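Local coordinates for protein aminotransferase, class III (Deinococcus radiodurans, PDB 3I4J) that probably transfers amino groups between substrates with the help of pyridoxal phosphate, at residues W93-S104 with F290-G298. The protein carries 1 engineered substitution. Residues are numbered along the deposited sequence; the frame is centred on the assembly and turned at random.
Sequences WAVSGGSEATES and FMHGFTYAG. With SO4 (sulfate ion), chain E; SO4 (sulfate ion), chain G.
Trp93 lies beneath the edge of the Phe290 ring, whose CE2 stands 3.8 Å from Trp93 CE2 over one indole face, a T-shaped pair with planes at 88°. Phe294 comes from another direction, its CD2 meeting Trp93 CZ2 near the indole plane, while Met291 adds its CB to the same carbon and lays its sulfur obliquely by the five-membered ring, a Met-aromatic contact. Trp93 NE1 donates to Ser104 OG (3.0 Å), which helps to fix the turn of the indole; that hydroxyl itself donates to Glu100 O (2.8 Å). Glu100, with CG anti to the carbonyl carbon (chi1 -64°), extends back past the Phe294 rim: OE2 sits 3.2 Å from Phe294 CD1, near the ring plane, and the carboxylate is turned 85° to the ring. Glu100 OE1 accepts from Ser96 N nearly along its C-O bond and, over a longer path from above the carboxylate plane, from Gly97 N. With an alanine in place of Glu100, both amides would probably lose their common acceptor and the Phe294 edge its polar neighbour. A water accepts from Gly298 N and donates weakly to Val95 O. Arg7 of the second subunit hydrogen-bonds to Gly293 O and Phe294 O, placing the contact beside the dimer interface. The loop before helix 300-315 thus packs against helix 98-115 and against strand 91-95, an outer strand of the aminotransferase domain's mixed seven-stranded sheet, paired there with strand 271-275.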
loop_
_atom_site.group_PDB
_atom_site.type_symbol
_atom_site.label_atom_id
_atom_site.label_comp_id
_atom_site.label_asym_id
_atom_site.label_seq_id
_atom_site.Cartn_x
_atom_site.Cartn_y
_atom_site.Cartn_z
ATOM N N TRP C 93 -10.086 -7.675 -7.818
ATOM C CA TRP C 93 -9.837 -7.464 -6.399
ATOM C C TRP C 93 -8.813 -6.329 -6.352
ATOM O O TRP C 93 -7.636 -6.527 -6.661
ATOM C CB TRP C 93 -9.265 -8.738 -5.774
ATOM C CG TRP C 93 -8.755 -8.562 -4.370
ATOM C CD1 TRP C 93 -7.458 -8.668 -3.948
ATOM C CD2 TRP C 93 -9.533 -8.267 -3.206
ATOM N NE1 TRP C 93 -7.381 -8.460 -2.591
ATOM C CE2 TRP C 93 -8.641 -8.211 -2.110
ATOM C CE3 TRP C 93 -10.901 -8.048 -2.981
ATOM C CZ2 TRP C 93 -9.073 -7.945 -0.805
ATOM C CZ3 TRP C 93 -11.331 -7.783 -1.681
ATOM C CH2 TRP C 93 -10.416 -7.735 -0.609
ATOM N N ALA C 94 -9.274 -5.139 -5.978
ATOM C CA ALA C 94 -8.414 -3.966 -5.941
ATOM C C ALA C 94 -7.682 -3.788 -4.619
ATOM O O ALA C 94 -8.258 -3.976 -3.551
ATOM C CB ALA C 94 -9.244 -2.706 -6.239
ATOM N N VAL C 95 -6.403 -3.440 -4.712
ATOM C CA VAL C 95 -5.580 -3.170 -3.538
ATOM C C VAL C 95 -4.681 -1.970 -3.849
ATOM O O VAL C 95 -4.805 -1.355 -4.916
ATOM C CB VAL C 95 -4.729 -4.399 -3.110
ATOM C CG1 VAL C 95 -5.642 -5.495 -2.580
ATOM C CG2 VAL C 95 -3.888 -4.905 -4.272
ATOM N N SER C 96 -3.779 -1.631 -2.933
ATOM C CA SER C 96 -2.921 -0.465 -3.124
ATOM C C SER C 96 -1.533 -0.727 -3.699
ATOM O O SER C 96 -0.929 0.174 -4.279
ATOM C CB SER C 96 -2.768 0.291 -1.799
ATOM O OG SER C 96 -4.027 0.689 -1.290
ATOM N N GLY C 97 -1.020 -1.944 -3.536
ATOM C CA GLY C 97 0.308 -2.238 -4.051
ATOM C C GLY C 97 0.492 -3.640 -4.601
ATOM O O GLY C 97 -0.313 -4.537 -4.343
ATOM N N GLY C 98 1.571 -3.825 -5.352
ATOM C CA GLY C 98 1.857 -5.116 -5.949
ATOM C C GLY C 98 2.028 -6.250 -4.960
ATOM O O GLY C 98 1.566 -7.360 -5.201
ATOM N N SER C 99 2.706 -5.990 -3.850
ATOM C CA SER C 99 2.906 -7.030 -2.854
ATOM C C SER C 99 1.583 -7.499 -2.269
ATOM O O SER C 99 1.369 -8.700 -2.101
ATOM C CB SER C 99 3.826 -6.521 -1.748
ATOM O OG SER C 99 5.091 -6.205 -2.299
ATOM N N GLU C 100 0.696 -6.553 -1.961
ATOM C CA GLU C 100 -0.617 -6.886 -1.418
ATOM C C GLU C 100 -1.370 -7.741 -2.434
ATOM O O GLU C 100 -2.059 -8.693 -2.069
ATOM C CB GLU C 100 -1.450 -5.626 -1.156
ATOM C CG GLU C 100 -0.904 -4.677 -0.098
ATOM C CD GLU C 100 -1.857 -3.522 0.182
ATOM O OE1 GLU C 100 -2.423 -2.964 -0.783
ATOM O OE2 GLU C 100 -2.041 -3.162 1.364
ATOM N N ALA C 101 -1.227 -7.388 -3.708
ATOM C CA ALA C 101 -1.909 -8.101 -4.789
ATOM C C ALA C 101 -1.395 -9.529 -4.936
ATOM O O ALA C 101 -2.173 -10.465 -5.137
ATOM C CB ALA C 101 -1.734 -7.346 -6.101
ATOM N N THR C 102 -0.079 -9.679 -4.841
ATOM C CA THR C 102 0.566 -10.980 -4.944
ATOM C C THR C 102 0.172 -11.872 -3.772
ATOM O O THR C 102 -0.162 -13.042 -3.953
ATOM C CB THR C 102 2.089 -10.820 -4.973
ATOM O OG1 THR C 102 2.461 -10.053 -6.125
ATOM C CG2 THR C 102 2.766 -12.181 -5.019
ATOM N N GLU C 103 0.220 -11.324 -2.566
ATOM C CA GLU C 103 -0.165 -12.098 -1.398
ATOM C C GLU C 103 -1.642 -12.489 -1.479
ATOM O O GLU C 103 -2.021 -13.586 -1.059
ATOM C CB GLU C 103 0.114 -11.305 -0.120
ATOM C CG GLU C 103 1.602 -11.047 0.125
ATOM C CD GLU C 103 2.436 -12.326 0.165
ATOM O OE1 GLU C 103 2.140 -13.210 0.999
ATOM O OE2 GLU C 103 3.393 -12.447 -0.635
ATOM N N SER C 104 -2.470 -11.600 -2.028
ATOM C CA SER C 104 -3.898 -11.887 -2.160
ATOM C C SER C 104 -4.064 -13.077 -3.096
ATOM O O SER C 104 -4.872 -13.964 -2.842
ATOM C CB SER C 104 -4.662 -10.690 -2.737
ATOM O OG SER C 104 -4.704 -9.599 -1.825
ATOM N N PHE C 290 -13.504 -13.289 1.892
ATOM C CA PHE C 290 -12.188 -13.478 1.291
ATOM C C PHE C 290 -11.075 -12.886 2.152
ATOM O O PHE C 290 -10.193 -13.609 2.613
ATOM C CB PHE C 290 -12.154 -12.856 -0.107
ATOM C CG PHE C 290 -10.829 -12.993 -0.800
ATOM C CD1 PHE C 290 -10.240 -14.245 -0.960
ATOM C CD2 PHE C 290 -10.170 -11.872 -1.297
ATOM C CE1 PHE C 290 -9.014 -14.382 -1.609
ATOM C CE2 PHE C 290 -8.941 -11.995 -1.949
ATOM C CZ PHE C 290 -8.364 -13.252 -2.104
ATOM N N MET C 291 -11.112 -11.571 2.362
ATOM C CA MET C 291 -10.103 -10.891 3.174
ATOM C C MET C 291 -10.742 -9.731 3.950
ATOM O O MET C 291 -11.800 -9.237 3.555
ATOM C CB MET C 291 -8.953 -10.412 2.277
ATOM C CG MET C 291 -8.225 -11.580 1.599
ATOM S SD MET C 291 -6.769 -11.188 0.595
ATOM C CE MET C 291 -5.571 -10.860 1.888
ATOM N N HIS C 292 -10.107 -9.296 5.042
ATOM C CA HIS C 292 -10.680 -8.234 5.881
ATOM C C HIS C 292 -10.012 -6.853 5.953
ATOM O O HIS C 292 -10.695 -5.834 5.855
ATOM C CB HIS C 292 -10.845 -8.754 7.313
ATOM C CG HIS C 292 -11.627 -10.027 7.409
ATOM N ND1 HIS C 292 -11.203 -11.206 6.836
ATOM C CD2 HIS C 292 -12.805 -10.307 8.016
ATOM C CE1 HIS C 292 -12.085 -12.158 7.085
ATOM N NE2 HIS C 292 -13.066 -11.638 7.800
ATOM N N GLY C 293 -8.698 -6.808 6.146
ATOM C CA GLY C 293 -8.016 -5.524 6.257
ATOM C C GLY C 293 -8.088 -4.583 5.061
ATOM O O GLY C 293 -9.174 -4.209 4.605
ATOM N N PHE C 294 -6.915 -4.176 4.583
ATOM C CA PHE C 294 -6.774 -3.291 3.427
ATOM C C PHE C 294 -7.658 -2.050 3.463
ATOM O O PHE C 294 -8.657 -1.953 2.754
ATOM C CB PHE C 294 -7.032 -4.084 2.146
ATOM C CG PHE C 294 -6.059 -5.204 1.928
ATOM C CD1 PHE C 294 -4.694 -4.948 1.853
ATOM C CD2 PHE C 294 -6.503 -6.516 1.809
ATOM C CE1 PHE C 294 -3.781 -5.982 1.662
ATOM C CE2 PHE C 294 -5.599 -7.559 1.618
ATOM C CZ PHE C 294 -4.236 -7.291 1.543
ATOM N N THR C 295 -7.261 -1.085 4.280
ATOM C CA THR C 295 -8.019 0.147 4.424
ATOM C C THR C 295 -8.308 0.867 3.114
ATOM O O THR C 295 -9.442 1.313 2.880
ATOM C CB THR C 295 -7.291 1.113 5.359
ATOM O OG1 THR C 295 -7.172 0.507 6.649
ATOM C CG2 THR C 295 -8.055 2.431 5.473
ATOM N N TYR C 296 -7.292 0.981 2.263
ATOM C CA TYR C 296 -7.448 1.677 0.993
ATOM C C TYR C 296 -7.753 0.791 -0.213
ATOM O O TYR C 296 -7.677 1.249 -1.348
ATOM C CB TYR C 296 -6.212 2.545 0.723
ATOM C CG TYR C 296 -6.271 3.883 1.439
ATOM C CD1 TYR C 296 -7.012 4.939 0.913
ATOM C CD2 TYR C 296 -5.617 4.081 2.655
ATOM C CE1 TYR C 296 -7.100 6.167 1.574
ATOM C CE2 TYR C 296 -5.701 5.310 3.331
ATOM C CZ TYR C 296 -6.442 6.346 2.781
ATOM O OH TYR C 296 -6.512 7.575 3.418
ATOM N N ALA C 297 -8.108 -0.469 0.030
ATOM C CA ALA C 297 -8.447 -1.371 -1.073
ATOM C C ALA C 297 -9.725 -0.846 -1.724
ATOM O O ALA C 297 -10.728 -0.642 -1.038
ATOM C CB ALA C 297 -8.674 -2.771 -0.554
ATOM N N GLY C 298 -9.685 -0.626 -3.037
ATOM C CA GLY C 298 -10.852 -0.115 -3.744
ATOM C C GLY C 298 -11.052 1.392 -3.659
ATOM O O GLY C 298 -12.057 1.923 -4.141
HETATM S S SO4 E . -3.881 -0.937 5.737
HETATM O O1 SO4 E . -3.588 -1.666 4.489
HETATM O O2 SO4 E . -2.756 -1.127 6.669
HETATM O O3 SO4 E . -4.009 0.506 5.441
HETATM O O4 SO4 E . -5.136 -1.456 6.303
HETATM S S SO4 G . 5.095 -2.738 -3.835
HETATM O O1 SO4 G . 5.303 -1.549 -2.997
HETATM O O2 SO4 G . 4.021 -3.549 -3.249
HETATM O O3 SO4 G . 4.751 -2.334 -5.213
HETATM O O4 SO4 G . 6.327 -3.538 -3.865
HETATM O O HOH W 1 -7.281 -0.141 -4.523
HETATM O O HOH W 2 -5.863 1.983 -3.686
#